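Local coordinates for hydrogenase expression/formation protein HypE (Desulfovibrio vulgaris subsp. vulgaris, PDB 2Z1U) that binds ATP and magnesium and probably uses the nucleotide in a step of hydrogenase maturation, at residues R219-G224 against K273-L278; G172-H177 against L268-K273; D166-S171 against A300-V305; G77-V82 against S200-V205; G71-H76 against S196-L201. All blocks are in the same frame, centred on the assembly; numbering follows the deposited sequence.

Interaction 1: residues R219-G224 against K273-L278. With MG (magnesium ion), chain C; ATP (adenosine-5'-triphosphate), chain D.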
# COMPACT_ATOMS: atom_id res chain seq x y z
N ARG A 219 20.07 0.37 6.63
CA ARG A 219 19.14 1.35 6.05
C ARG A 219 19.52 1.61 4.60
O ARG A 219 20.70 1.59 4.24
CB ARG A 219 19.11 2.67 6.86
CG ARG A 219 18.02 3.65 6.37
CD ARG A 219 17.48 4.49 7.48
NE ARG A 219 16.79 3.71 8.52
CZ ARG A 219 16.46 4.21 9.71
NH1 ARG A 219 16.73 5.48 9.99
NH2 ARG A 219 15.85 3.45 10.62
N ASP A 220 18.51 1.91 3.77
CA ASP A 220 18.75 2.20 2.36
C ASP A 220 18.74 3.72 2.15
O ASP A 220 17.75 4.39 2.47
CB ASP A 220 17.71 1.49 1.49
CG ASP A 220 16.31 1.78 1.92
OD1 ASP A 220 16.08 2.04 3.13
OD2 ASP A 220 15.43 1.81 1.06
N PRO A 221 19.86 4.29 1.67
CA PRO A 221 19.91 5.76 1.47
C PRO A 221 19.14 6.21 0.23
O PRO A 221 19.74 6.47 -0.83
CB PRO A 221 21.41 6.06 1.35
CG PRO A 221 22.00 4.76 0.79
CD PRO A 221 21.13 3.63 1.31
N THR A 222 17.82 6.29 0.38
CA THR A 222 16.92 6.70 -0.68
C THR A 222 16.78 8.23 -0.64
O THR A 222 17.76 8.91 -0.86
CB THR A 222 15.56 5.93 -0.64
OG1 THR A 222 14.94 6.07 0.64
CG2 THR A 222 15.77 4.47 -0.92
N ARG A 223 15.59 8.76 -0.35
CA ARG A 223 15.41 10.22 -0.38
C ARG A 223 16.30 10.87 0.65
O ARG A 223 16.35 10.42 1.80
CB ARG A 223 13.97 10.63 -0.14
CG ARG A 223 13.08 10.36 -1.32
CD ARG A 223 11.81 9.68 -0.81
NE ARG A 223 10.85 10.68 -0.48
CZ ARG A 223 9.82 10.55 0.35
NH1 ARG A 223 9.58 9.44 1.03
NH2 ARG A 223 9.04 11.60 0.52
N GLY A 224 16.99 11.93 0.24
CA GLY A 224 17.97 12.58 1.10
C GLY A 224 19.36 11.97 1.03
O GLY A 224 20.31 12.58 1.49
N LYS A 273 21.22 0.25 -2.85
CA LYS A 273 22.36 0.43 -1.92
C LYS A 273 21.88 0.30 -0.48
O LYS A 273 20.72 0.60 -0.18
CB LYS A 273 22.97 1.85 -2.08
CG LYS A 273 23.55 2.13 -3.45
CD LYS A 273 24.83 1.34 -3.67
CE LYS A 273 25.03 1.00 -5.13
NZ LYS A 273 24.67 2.16 -6.01
N LEU A 274 22.77 -0.12 0.42
CA LEU A 274 22.46 -0.06 1.85
C LEU A 274 23.65 0.43 2.66
O LEU A 274 24.80 0.35 2.22
CB LEU A 274 21.99 -1.44 2.38
CG LEU A 274 22.93 -2.66 2.32
CD1 LEU A 274 24.02 -2.70 3.41
CD2 LEU A 274 22.09 -3.95 2.39
N ILE A 275 23.35 0.92 3.85
CA ILE A 275 24.32 1.20 4.88
C ILE A 275 24.22 0.07 5.89
O ILE A 275 23.13 -0.33 6.28
CB ILE A 275 24.03 2.57 5.58
CG1 ILE A 275 24.32 3.72 4.62
CG2 ILE A 275 24.87 2.75 6.85
CD1 ILE A 275 23.12 4.58 4.31
N CYS A 276 25.38 -0.43 6.32
CA CYS A 276 25.42 -1.48 7.32
C CYS A 276 26.32 -1.04 8.47
O CYS A 276 27.50 -0.73 8.28
CB CYS A 276 25.93 -2.79 6.69
SG CYS A 276 26.26 -4.13 7.86
N ILE A 277 25.75 -1.02 9.67
CA ILE A 277 26.49 -0.63 10.88
C ILE A 277 26.50 -1.82 11.84
O ILE A 277 25.46 -2.44 12.06
CB ILE A 277 25.89 0.67 11.51
CG1 ILE A 277 26.02 1.82 10.51
CG2 ILE A 277 26.60 1.04 12.82
CD1 ILE A 277 25.22 3.08 10.84
N LEU A 278 27.68 -2.13 12.36
CA LEU A 278 27.95 -3.33 13.16
C LEU A 278 29.29 -3.22 13.92
O LEU A 278 30.17 -2.46 13.50
CB LEU A 278 27.95 -4.58 12.25
CG LEU A 278 29.21 -5.01 11.48
CD1 LEU A 278 28.91 -6.32 10.81
CD2 LEU A 278 29.69 -3.98 10.46
MG MG C . 14.37 2.70 3.59
PG ATP D . 11.86 6.56 1.25
O1G ATP D . 10.32 6.66 1.23
O2G ATP D . 12.51 7.90 1.11
O3G ATP D . 12.43 5.50 0.31
PB ATP D . 11.85 4.97 3.69
O1B ATP D . 10.58 4.40 3.03
O2B ATP D . 12.90 4.01 4.15
O3B ATP D . 12.39 6.12 2.71
PA ATP D . 10.33 6.99 5.01
O1A ATP D . 11.14 8.27 4.94
O2A ATP D . 9.29 6.90 3.93
O3A ATP D . 11.37 5.72 5.03
O5' ATP D . 9.70 6.77 6.44
C5' ATP D . 10.40 7.12 7.64
C4' ATP D . 9.56 6.61 8.80
O4' ATP D . 8.36 7.41 8.82
C3' ATP D . 9.13 5.17 8.62
O3' ATP D . 9.16 4.53 9.91
C2' ATP D . 7.68 5.25 8.13
O2' ATP D . 6.93 4.14 8.62
C1' ATP D . 7.19 6.58 8.75
N9 ATP D . 6.18 7.29 7.91
C8 ATP D . 6.40 7.98 6.79
N7 ATP D . 5.24 8.50 6.32
C5 ATP D . 4.28 8.08 7.15
C6 ATP D . 2.81 8.24 7.24
N6 ATP D . 2.16 8.95 6.29
N1 ATP D . 2.18 7.67 8.26
C2 ATP D . 2.80 6.94 9.22
N3 ATP D . 4.14 6.77 9.19
C4 ATP D . 4.89 7.31 8.20
O HOH W 1 15.44 4.95 3.84
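The ATP and magnesium site of this PurM-like fold is built here on the edge of a sheet, where Arg219 pairs with Ile275. The pair is antiparallel and hydrogen-bonded. Ile275 N gives a nearly straight bond of 2.8 Å to Arg219 O, and Arg219 N returns a longer one to Ile275 O. Past this bridge the chain leaves the strand. Pro221 sits at the centre of an inverse gamma turn, and its ring lies against the branch end of Ile275, with Pro221 CG 3.7 Å from Ile275 CD1. Pro221 CD and Asp220 CB both rest near Lys273 O. The turn leads from the strand end to the ligand-binding side chains. Asp220 CG stands between its own N and carbonyl carbon (chi1 53°), a torsion that turns Asp220 OD1 to the magnesium, 1.9 Å away. Asp81 and Asp41 of the second subunit bind the same ion. That Asp41 also forms a salt bridge with Arg219. Water 1, a further ligand of the ion, donates to Asp220 O. On the gamma-phosphate, Arg223 NH1 donates to ATP O1G at 2.9 Å, and Thr222 OG1 donates to ATP O3G at 2.6 Å.

Interaction 2: residues G172-H177 against L268-K273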
# COMPACT_ATOMS: atom_id res chain seq x y z
N GLY A 172 27.93 0.03 -1.96
CA GLY A 172 28.35 0.46 -3.30
C GLY A 172 28.30 1.97 -3.50
O GLY A 172 28.16 2.73 -2.55
N SER A 173 28.39 2.38 -4.77
CA SER A 173 28.56 3.78 -5.17
C SER A 173 27.34 4.66 -4.86
O SER A 173 26.21 4.19 -4.85
CB SER A 173 28.91 3.83 -6.67
OG SER A 173 27.82 3.37 -7.47
N MET A 174 27.59 5.95 -4.62
CA MET A 174 26.55 6.87 -4.22
C MET A 174 26.18 7.83 -5.35
O MET A 174 27.06 8.30 -6.08
CB MET A 174 27.02 7.68 -2.99
CG MET A 174 27.16 6.81 -1.73
SD MET A 174 25.59 6.34 -0.98
CE MET A 174 25.32 4.60 -1.51
N GLY A 175 24.88 8.09 -5.49
CA GLY A 175 24.40 9.17 -6.34
C GLY A 175 23.87 8.77 -7.71
O GLY A 175 23.27 9.58 -8.41
N ASP A 176 24.11 7.52 -8.10
CA ASP A 176 23.80 7.01 -9.44
C ASP A 176 22.34 7.15 -9.85
O ASP A 176 22.06 7.75 -10.89
CB ASP A 176 24.24 5.55 -9.57
CG ASP A 176 25.70 5.36 -9.19
OD1 ASP A 176 26.53 5.24 -10.10
OD2 ASP A 176 26.01 5.38 -7.99
N HIS A 177 21.43 6.63 -9.03
CA HIS A 177 20.01 6.73 -9.33
C HIS A 177 19.54 8.18 -9.49
O HIS A 177 18.92 8.53 -10.50
CB HIS A 177 19.16 6.06 -8.25
CG HIS A 177 17.69 6.15 -8.53
ND1 HIS A 177 17.04 5.30 -9.39
CD2 HIS A 177 16.75 7.02 -8.09
CE1 HIS A 177 15.76 5.61 -9.46
NE2 HIS A 177 15.56 6.66 -8.68
N LEU A 268 21.83 12.58 -2.93
CA LEU A 268 20.99 12.05 -4.01
C LEU A 268 20.52 10.65 -3.68
O LEU A 268 21.28 9.84 -3.14
CB LEU A 268 21.75 12.03 -5.34
CG LEU A 268 21.91 13.35 -6.09
CD1 LEU A 268 22.73 13.12 -7.35
CD2 LEU A 268 20.54 13.99 -6.41
N ALA A 269 19.26 10.38 -4.02
CA ALA A 269 18.62 9.13 -3.72
C ALA A 269 19.33 7.98 -4.43
O ALA A 269 19.75 8.11 -5.58
CB ALA A 269 17.14 9.17 -4.14
N ASN A 270 19.50 6.88 -3.70
CA ASN A 270 19.98 5.62 -4.27
C ASN A 270 18.84 4.63 -4.20
O ASN A 270 17.96 4.79 -3.37
CB ASN A 270 21.17 5.09 -3.48
CG ASN A 270 22.26 6.11 -3.34
OD1 ASN A 270 23.09 6.28 -4.24
ND2 ASN A 270 22.27 6.82 -2.21
N GLU A 271 18.86 3.62 -5.08
CA GLU A 271 17.78 2.62 -5.12
C GLU A 271 18.27 1.17 -5.16
O GLU A 271 17.49 0.23 -5.35
CB GLU A 271 16.79 2.92 -6.26
CG GLU A 271 15.97 4.23 -6.08
CD GLU A 271 14.95 4.17 -4.93
OE1 GLU A 271 14.39 5.22 -4.57
OE2 GLU A 271 14.71 3.10 -4.37
N GLY A 272 19.56 0.97 -4.95
CA GLY A 272 20.13 -0.38 -4.91
C GLY A 272 21.30 -0.49 -3.96
O GLY A 272 22.25 -1.23 -4.22
N LYS A 273 21.22 0.25 -2.85
CA LYS A 273 22.36 0.43 -1.92
C LYS A 273 21.88 0.30 -0.48
O LYS A 273 20.72 0.60 -0.18
CB LYS A 273 22.97 1.85 -2.08
CG LYS A 273 23.55 2.13 -3.45
CD LYS A 273 24.83 1.34 -3.67
CE LYS A 273 25.03 1.00 -5.13
NZ LYS A 273 24.67 2.16 -6.01
O HOH W 2 25.38 1.54 -8.99
O HOH W 3 22.31 5.40 -6.70
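His177 CG lies anti to the backbone N (chi1 180°), which swings the imidazole across to Glu271. Glu271 CG stands beside its backbone N, anti to the carbonyl carbon (chi1 -67°), and this puts it over the centre of the ring. The bend at chi2 then carries the carboxylate on. This is a CH-pi contact, with Glu271 CG 3.4 Å from the centroid of the His177 ring and almost on its normal. The ring edge lies near Ala269 O. Both ring nitrogens are bonded: His177 ND1 to Ser196 OG and His177 NE2 to Ile342 O. These bonds would fix the rotation of the ring.

Asn270 meets the other segment through its amide. Gly175 N donates to Asn270 OD1 at 2.8 Å, nearly straight and in the carbonyl plane. Gly175 is the N-cap residue of helix 176-184, so a loop side chain serves the start of this helix in the C-terminal AIR synthase-related domain. Water 3 extends the link by donating to Asn270 OD1 and accepting from His177 N. The amide is held at its other end too, where Asn270 ND2 donates to Pro221 O. Met174 SD lies 3.6 Å from Asn270 ND2.

Lys273 runs past Met174 in the opposite direction, with Met174 CE 3.6 Å from Lys273 CG. Lys273 NZ donates to Ser173 O at 2.8 Å and forms a salt bridge with Asp197. Water 2 accepts a further bond from it. Asp176 OD2 is 4.0 Å from Lys273 NZ, too far for a salt bridge, and instead accepts from Ser173 OG at 2.8 Å.

Interaction 3: residues D166-S171 against A300-V305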
# COMPACT_ATOMS: atom_id res chain seq x y z
N ASP A 166 31.33 1.03 16.41
CA ASP A 166 30.75 0.38 15.22
C ASP A 166 31.40 0.90 13.93
O ASP A 166 31.68 2.10 13.82
CB ASP A 166 29.25 0.64 15.14
CG ASP A 166 28.44 -0.25 16.07
OD1 ASP A 166 29.00 -1.13 16.76
OD2 ASP A 166 27.21 -0.08 16.10
N ALA A 167 31.62 -0.00 12.98
CA ALA A 167 32.03 0.41 11.65
C ALA A 167 30.79 0.81 10.84
O ALA A 167 29.70 0.30 11.08
CB ALA A 167 32.79 -0.71 10.96
N ILE A 168 30.96 1.74 9.91
CA ILE A 168 29.89 2.12 8.99
C ILE A 168 30.34 1.69 7.63
O ILE A 168 31.39 2.13 7.15
CB ILE A 168 29.60 3.65 8.98
CG1 ILE A 168 29.29 4.17 10.39
CG2 ILE A 168 28.42 3.96 8.04
CD1 ILE A 168 29.22 5.71 10.48
N LEU A 169 29.58 0.76 7.05
CA LEU A 169 29.89 0.19 5.74
C LEU A 169 28.85 0.64 4.72
O LEU A 169 27.66 0.80 5.02
CB LEU A 169 29.92 -1.35 5.80
CG LEU A 169 30.71 -2.10 6.86
CD1 LEU A 169 30.54 -3.61 6.62
CD2 LEU A 169 32.21 -1.72 6.85
N ILE A 170 29.32 0.83 3.49
CA ILE A 170 28.43 1.09 2.37
C ILE A 170 28.56 -0.05 1.37
O ILE A 170 29.66 -0.62 1.21
CB ILE A 170 28.75 2.47 1.72
CG1 ILE A 170 27.55 2.99 0.92
CG2 ILE A 170 30.04 2.40 0.87
CD1 ILE A 170 26.32 3.36 1.77
N SER A 171 27.46 -0.37 0.69
CA SER A 171 27.43 -1.56 -0.19
C SER A 171 27.83 -1.25 -1.63
O SER A 171 28.03 -2.15 -2.42
CB SER A 171 26.05 -2.23 -0.17
OG SER A 171 25.07 -1.38 -0.71
N ALA A 300 32.48 -0.55 0.70
CA ALA A 300 33.60 0.03 1.46
C ALA A 300 33.26 0.37 2.90
O ALA A 300 32.12 0.65 3.24
CB ALA A 300 34.13 1.28 0.75
N ARG A 301 34.28 0.31 3.75
CA ARG A 301 34.19 0.92 5.07
C ARG A 301 34.24 2.44 4.83
O ARG A 301 35.17 2.94 4.20
CB ARG A 301 35.35 0.44 5.94
CG ARG A 301 35.32 0.95 7.37
CD ARG A 301 36.68 0.76 8.00
NE ARG A 301 37.06 -0.64 8.14
CZ ARG A 301 36.84 -1.38 9.23
NH1 ARG A 301 37.23 -2.65 9.26
NH2 ARG A 301 36.24 -0.83 10.29
N ILE A 302 33.22 3.17 5.28
CA ILE A 302 33.23 4.65 5.09
C ILE A 302 33.43 5.47 6.36
O ILE A 302 33.60 6.70 6.29
CB ILE A 302 31.97 5.16 4.33
CG1 ILE A 302 30.71 5.00 5.19
CG2 ILE A 302 31.85 4.50 2.96
CD1 ILE A 302 29.47 5.68 4.62
N GLY A 303 33.41 4.82 7.51
CA GLY A 303 33.51 5.56 8.76
C GLY A 303 33.21 4.72 9.99
O GLY A 303 33.27 3.49 9.95
N SER A 304 32.88 5.40 11.08
CA SER A 304 32.64 4.74 12.36
C SER A 304 31.63 5.51 13.22
O SER A 304 31.37 6.70 12.99
CB SER A 304 33.96 4.52 13.12
OG SER A 304 34.57 5.75 13.51
N VAL A 305 31.06 4.82 14.20
CA VAL A 305 30.18 5.45 15.19
C VAL A 305 30.99 5.76 16.45
O VAL A 305 31.81 4.95 16.90
CB VAL A 305 28.95 4.57 15.51
CG1 VAL A 305 28.05 5.24 16.53
CG2 VAL A 305 28.18 4.24 14.21
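Two neighbouring antiparallel strands of the C-terminal domain sheet, 167-170 and 300-305, meet at a classic beta bulge. Ile302 and Gly303 both face Ile168 there. Ile302 N donates to Ile168 O at 2.8 Å, while Gly303 N reaches the same oxygen only weakly. Ile168 N donates to Gly303 O from well above the carbonyl plane. Beyond the bulge, Ile170 and Ala300 bond both ways.

The tight part is the side of Ile168 and Ile170, where the Ile302 side chain meets both. Ile302 CG1 lies between its own N and carbonyl carbon (chi1 68°), which brings it to 3.8 Å from Ile168 CG2. Ile302 CG2 presses on Ile170 CG2 at 3.5 Å, closer than usual for two methyl groups. Leu226 of helix 225-237 packs on Ile170 and Ile302. Val305 CG2 continues this apolar patch beside Ile168 CG1.

The face of Ala167, Leu169, Arg301 and Ser304 is looser and partly exposed at the last two. Helix 280-291 packs on Ala167 and Leu169, and it supplies Glu280 and Glu284 for salt bridges with Arg301. The arginine chain passes Leu169 at a slant, with Arg301 CB 3.9 Å from Leu169 CD2, and Arg301 NH2 ends 3.5 Å from Ala167 CB.

Interaction 4: residues G77-V82 against S200-V205. With MG (magnesium ion), chain C; ATP (adenosine-5'-triphosphate), chain D.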
# COMPACT_ATOMS: atom_id res chain seq x y z
N GLY A 77 12.50 -1.54 -4.05
CA GLY A 77 12.51 -0.59 -2.90
C GLY A 77 11.81 -1.20 -1.69
O GLY A 77 12.26 -1.03 -0.54
N THR A 78 10.72 -1.92 -1.94
CA THR A 78 9.90 -2.47 -0.87
C THR A 78 10.50 -3.79 -0.33
O THR A 78 10.53 -4.03 0.89
CB THR A 78 8.42 -2.57 -1.30
OG1 THR A 78 7.88 -1.24 -1.36
CG2 THR A 78 7.61 -3.38 -0.32
N VAL A 79 10.99 -4.62 -1.25
CA VAL A 79 11.83 -5.78 -0.89
C VAL A 79 12.99 -5.28 0.01
O VAL A 79 13.24 -5.85 1.08
CB VAL A 79 12.37 -6.51 -2.16
CG1 VAL A 79 13.55 -7.45 -1.82
CG2 VAL A 79 11.26 -7.31 -2.86
N ASN A 80 13.67 -4.20 -0.41
CA ASN A 80 14.77 -3.64 0.38
C ASN A 80 14.35 -3.14 1.77
O ASN A 80 15.02 -3.46 2.75
CB ASN A 80 15.54 -2.54 -0.40
CG ASN A 80 16.26 -3.11 -1.62
OD1 ASN A 80 16.33 -4.33 -1.80
ND2 ASN A 80 16.72 -2.24 -2.50
N ASP A 81 13.28 -2.36 1.85
CA ASP A 81 12.84 -1.82 3.14
C ASP A 81 12.52 -2.92 4.17
O ASP A 81 12.91 -2.83 5.33
CB ASP A 81 11.65 -0.86 2.97
CG ASP A 81 12.05 0.60 3.16
OD1 ASP A 81 11.21 1.52 3.01
OD2 ASP A 81 13.22 0.83 3.50
N VAL A 82 11.78 -3.94 3.74
CA VAL A 82 11.53 -5.11 4.59
C VAL A 82 12.85 -5.74 5.06
O VAL A 82 12.99 -6.07 6.25
CB VAL A 82 10.65 -6.15 3.88
CG1 VAL A 82 10.60 -7.47 4.69
CG2 VAL A 82 9.22 -5.58 3.65
N SER A 200 17.45 -5.48 -5.88
CA SER A 200 17.02 -6.15 -4.66
C SER A 200 18.21 -6.57 -3.81
O SER A 200 19.13 -7.20 -4.30
CB SER A 200 16.22 -7.42 -5.06
OG SER A 200 14.86 -7.07 -5.10
N LEU A 201 18.14 -6.25 -2.52
CA LEU A 201 19.24 -6.49 -1.58
C LEU A 201 18.93 -7.55 -0.53
O LEU A 201 19.72 -7.76 0.38
CB LEU A 201 19.62 -5.16 -0.87
CG LEU A 201 20.06 -3.98 -1.75
CD1 LEU A 201 20.29 -2.74 -0.87
CD2 LEU A 201 21.28 -4.35 -2.57
N ASN A 202 17.80 -8.22 -0.67
CA ASN A 202 17.39 -9.24 0.32
C ASN A 202 18.39 -10.38 0.52
O ASN A 202 18.58 -10.86 1.65
CB ASN A 202 15.97 -9.77 0.05
CG ASN A 202 15.80 -10.36 -1.34
OD1 ASN A 202 16.22 -9.78 -2.34
ND2 ASN A 202 15.17 -11.52 -1.41
N ARG A 203 19.01 -10.83 -0.57
CA ARG A 203 19.96 -11.94 -0.50
C ARG A 203 21.26 -11.55 0.23
O ARG A 203 21.76 -12.31 1.06
CB ARG A 203 20.23 -12.52 -1.90
CG ARG A 203 18.95 -13.17 -2.51
CD ARG A 203 19.13 -13.62 -3.94
NE ARG A 203 17.82 -13.90 -4.55
CZ ARG A 203 17.24 -15.09 -4.62
NH1 ARG A 203 17.85 -16.18 -4.15
NH2 ARG A 203 16.04 -15.22 -5.18
N VAL A 204 21.81 -10.37 -0.06
CA VAL A 204 22.98 -9.87 0.71
C VAL A 204 22.63 -9.73 2.20
O VAL A 204 23.43 -10.11 3.05
CB VAL A 204 23.54 -8.50 0.20
CG1 VAL A 204 25.03 -8.33 0.63
CG2 VAL A 204 23.49 -8.44 -1.28
N VAL A 205 21.46 -9.16 2.51
CA VAL A 205 21.01 -8.98 3.90
C VAL A 205 20.86 -10.31 4.64
O VAL A 205 21.30 -10.44 5.77
CB VAL A 205 19.70 -8.15 4.02
CG1 VAL A 205 19.18 -8.14 5.46
CG2 VAL A 205 19.92 -6.70 3.57
MG MG C . 14.37 2.70 3.59
PG ATP D . 11.86 6.56 1.25
O1G ATP D . 10.32 6.66 1.23
O2G ATP D . 12.51 7.90 1.11
O3G ATP D . 12.43 5.50 0.31
PB ATP D . 11.85 4.97 3.69
O1B ATP D . 10.58 4.40 3.03
O2B ATP D . 12.90 4.01 4.15
O3B ATP D . 12.39 6.12 2.71
PA ATP D . 10.33 6.99 5.01
O1A ATP D . 11.14 8.27 4.94
O2A ATP D . 9.29 6.90 3.93
O3A ATP D . 11.37 5.72 5.03
O5' ATP D . 9.70 6.77 6.44
C5' ATP D . 10.40 7.12 7.64
C4' ATP D . 9.56 6.61 8.80
O4' ATP D . 8.36 7.41 8.82
C3' ATP D . 9.13 5.17 8.62
O3' ATP D . 9.16 4.53 9.91
C2' ATP D . 7.68 5.25 8.13
O2' ATP D . 6.93 4.14 8.62
C1' ATP D . 7.19 6.58 8.75
N9 ATP D . 6.18 7.29 7.91
C8 ATP D . 6.40 7.98 6.79
N7 ATP D . 5.24 8.50 6.32
C5 ATP D . 4.28 8.08 7.15
C6 ATP D . 2.81 8.24 7.24
N6 ATP D . 2.16 8.95 6.29
N1 ATP D . 2.18 7.67 8.26
C2 ATP D . 2.80 6.94 9.22
N3 ATP D . 4.14 6.77 9.19
C4 ATP D . 4.89 7.31 8.20
O HOH W 1 15.44 4.95 3.84
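One hydrogen bond joins the two segments. Leu201 N donates to Asn80 OD1 at 2.7 Å, with an N-H...O angle of 150° and the donor tilted from the carbonyl plane. Asn80 CG is anti to its carbonyl carbon (chi1 -66°), and the side-chain oxygen points at the N-cap residue of helix 202-212. The amide is gripped at both ends, because Asn80 ND2 donates to Ala199 O. Its rotation is therefore fixed, and the oxygen is kept turned to Leu201.

The other contacts are packing. Leu201 crosses the Asn80 amide at a slant, and Leu201 CB lies 3.5 Å from Asn80 OD1. One methyl of Val79 packs against two polar side chains. Val79 CG1 is 3.6 Å from Ser200 OG and equally far from Asn202 OD1. Asn202 turns its ND2 to Ala121 O. Its backbone N is buried by this contact and has no partner in the model.

Metal binding belongs to the next residue of helix 70-83. Asp81 does not touch segment 200-205. Its part is in the magnesium site of interaction 1, where Asp81 OD2 binds the ion at 2.2 Å and ATP O2B binds it at 2.0 Å. Asp81 OD1 is 2.9 Å from ATP O1B.

Asn80 thus ties the helix to the C-terminal domain right beside a metal ligand. Acidic side chains holding nucleotide phosphates through magnesium are characteristic of the ATP site of the PurM-like fold, to which HypE belongs.

Interaction 5: residues G71-H76 against S196-L201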
# COMPACT_ATOMS: atom_id res chain seq x y z
N GLY A 71 8.25 0.18 -12.05
CA GLY A 71 7.96 -1.19 -11.63
C GLY A 71 9.13 -1.85 -10.93
O GLY A 71 8.97 -2.53 -9.92
N THR A 72 10.30 -1.65 -11.47
CA THR A 72 11.51 -2.14 -10.88
C THR A 72 11.70 -1.47 -9.48
O THR A 72 11.99 -2.15 -8.48
CB THR A 72 12.63 -1.85 -11.91
OG1 THR A 72 13.27 -3.05 -12.35
CG2 THR A 72 13.56 -0.80 -11.48
N LEU A 73 11.50 -0.15 -9.42
CA LEU A 73 11.55 0.58 -8.14
C LEU A 73 10.51 0.07 -7.13
O LEU A 73 10.82 -0.15 -5.95
CB LEU A 73 11.35 2.09 -8.39
CG LEU A 73 12.52 3.08 -8.34
CD1 LEU A 73 13.87 2.49 -8.76
CD2 LEU A 73 12.20 4.43 -9.05
N ALA A 74 9.28 -0.11 -7.62
CA ALA A 74 8.17 -0.55 -6.77
C ALA A 74 8.45 -1.90 -6.06
O ALA A 74 8.17 -2.05 -4.87
CB ALA A 74 6.89 -0.61 -7.59
N VAL A 75 9.02 -2.85 -6.79
CA VAL A 75 9.42 -4.13 -6.18
C VAL A 75 10.72 -4.04 -5.33
O VAL A 75 10.70 -4.36 -4.13
CB VAL A 75 9.48 -5.27 -7.23
CG1 VAL A 75 10.04 -6.54 -6.63
CG2 VAL A 75 8.06 -5.52 -7.78
N HIS A 76 11.83 -3.61 -5.95
CA HIS A 76 13.13 -3.55 -5.25
C HIS A 76 13.10 -2.72 -3.97
O HIS A 76 13.61 -3.14 -2.92
CB HIS A 76 14.24 -3.01 -6.18
CG HIS A 76 14.50 -3.88 -7.38
ND1 HIS A 76 15.03 -3.38 -8.55
CD2 HIS A 76 14.29 -5.20 -7.59
CE1 HIS A 76 15.13 -4.37 -9.43
NE2 HIS A 76 14.68 -5.47 -8.87
N SER A 196 20.41 4.00 -13.13
CA SER A 196 19.83 3.59 -11.86
C SER A 196 20.46 2.30 -11.38
O SER A 196 20.88 1.45 -12.17
CB SER A 196 18.32 3.41 -11.99
OG SER A 196 17.74 3.05 -10.75
N ASP A 197 20.52 2.17 -10.06
CA ASP A 197 21.08 1.00 -9.41
C ASP A 197 19.97 0.12 -8.84
O ASP A 197 20.23 -0.81 -8.07
CB ASP A 197 22.04 1.44 -8.29
CG ASP A 197 21.38 2.38 -7.27
OD1 ASP A 197 20.25 2.89 -7.48
OD2 ASP A 197 22.03 2.63 -6.24
N SER A 198 18.73 0.43 -9.22
CA SER A 198 17.55 -0.29 -8.73
C SER A 198 17.85 -1.79 -8.70
O SER A 198 18.06 -2.42 -9.74
CB SER A 198 16.33 0.00 -9.59
OG SER A 198 15.15 -0.59 -9.04
N ALA A 199 17.91 -2.34 -7.49
CA ALA A 199 18.24 -3.75 -7.32
C ALA A 199 17.79 -4.21 -5.96
O ALA A 199 17.78 -3.45 -5.00
CB ALA A 199 19.78 -4.00 -7.49
N SER A 200 17.45 -5.48 -5.88
CA SER A 200 17.02 -6.15 -4.66
C SER A 200 18.21 -6.57 -3.81
O SER A 200 19.13 -7.20 -4.30
CB SER A 200 16.22 -7.42 -5.06
OG SER A 200 14.86 -7.07 -5.10
N LEU A 201 18.14 -6.25 -2.52
CA LEU A 201 19.24 -6.49 -1.58
C LEU A 201 18.93 -7.55 -0.53
O LEU A 201 19.72 -7.76 0.38
CB LEU A 201 19.62 -5.16 -0.87
CG LEU A 201 20.06 -3.98 -1.75
CD1 LEU A 201 20.29 -2.74 -0.87
CD2 LEU A 201 21.28 -4.35 -2.57
O HOH W 4 16.61 -2.48 -12.34
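The interface between the N- and C-terminal AIR synthase-related domains passes here between helix 70-83 and the loop before helix 202-212, with His76 reaching over to Ser198. His76 ND1 and Ser198 OG share a hydrogen bond of 2.8 Å. Either atom could be the donor. The serine hydroxyl comes in at the edge of the ring. Ser198 OG is anti to its backbone N (chi1 -174°), which extends it toward the helix.

The loop then passes over one ring face. Ala199 CA lies 3.4 Å above the plane of the His76 ring, and Ser200 N is at a similar height. Both sit off centre, near the rim. Ser200 OG approaches His76 CD2 at 3.2 Å. The imidazole is thus held at its edge and covered on one face by backbone.

Two further helix side chains flank Ser198. Leu73 CD1 is 3.6 Å from Ser198 CB, and Thr72 CG2 packs on Ser198 CB more tightly than usual. Leu73 also touches the rings of Phe65 and His177. Water 4 donates to Ser198 O and accepts a weak bond from Thr72 OG1. The loop is shaped by an ST turn, in which Ser198 N donates to Ser196 OG at 3.2 Å.

In the fold
From the N terminus, helix 70-83 comes first. Its residues 71-76 and 77-82 meet 196-201 and 200-205 in interactions 5 and 4, which close long loops on one shared stretch and join the two domains. Strand 167-170 opens interaction 3, the widest loop, which closes at 300-305. Interactions 1 and 2 both lie within that loop and cross each other, sharing Lys273. Interaction 1 adds edge strand 217-219 to the sheet of interaction 3. Interaction 2 fastens the start of helix 176-184 to the loop before strand 275-278. Interactions 2 and 3 each cross 4 and 5. Interactions 1 and 4 meet at the magnesium and ATP.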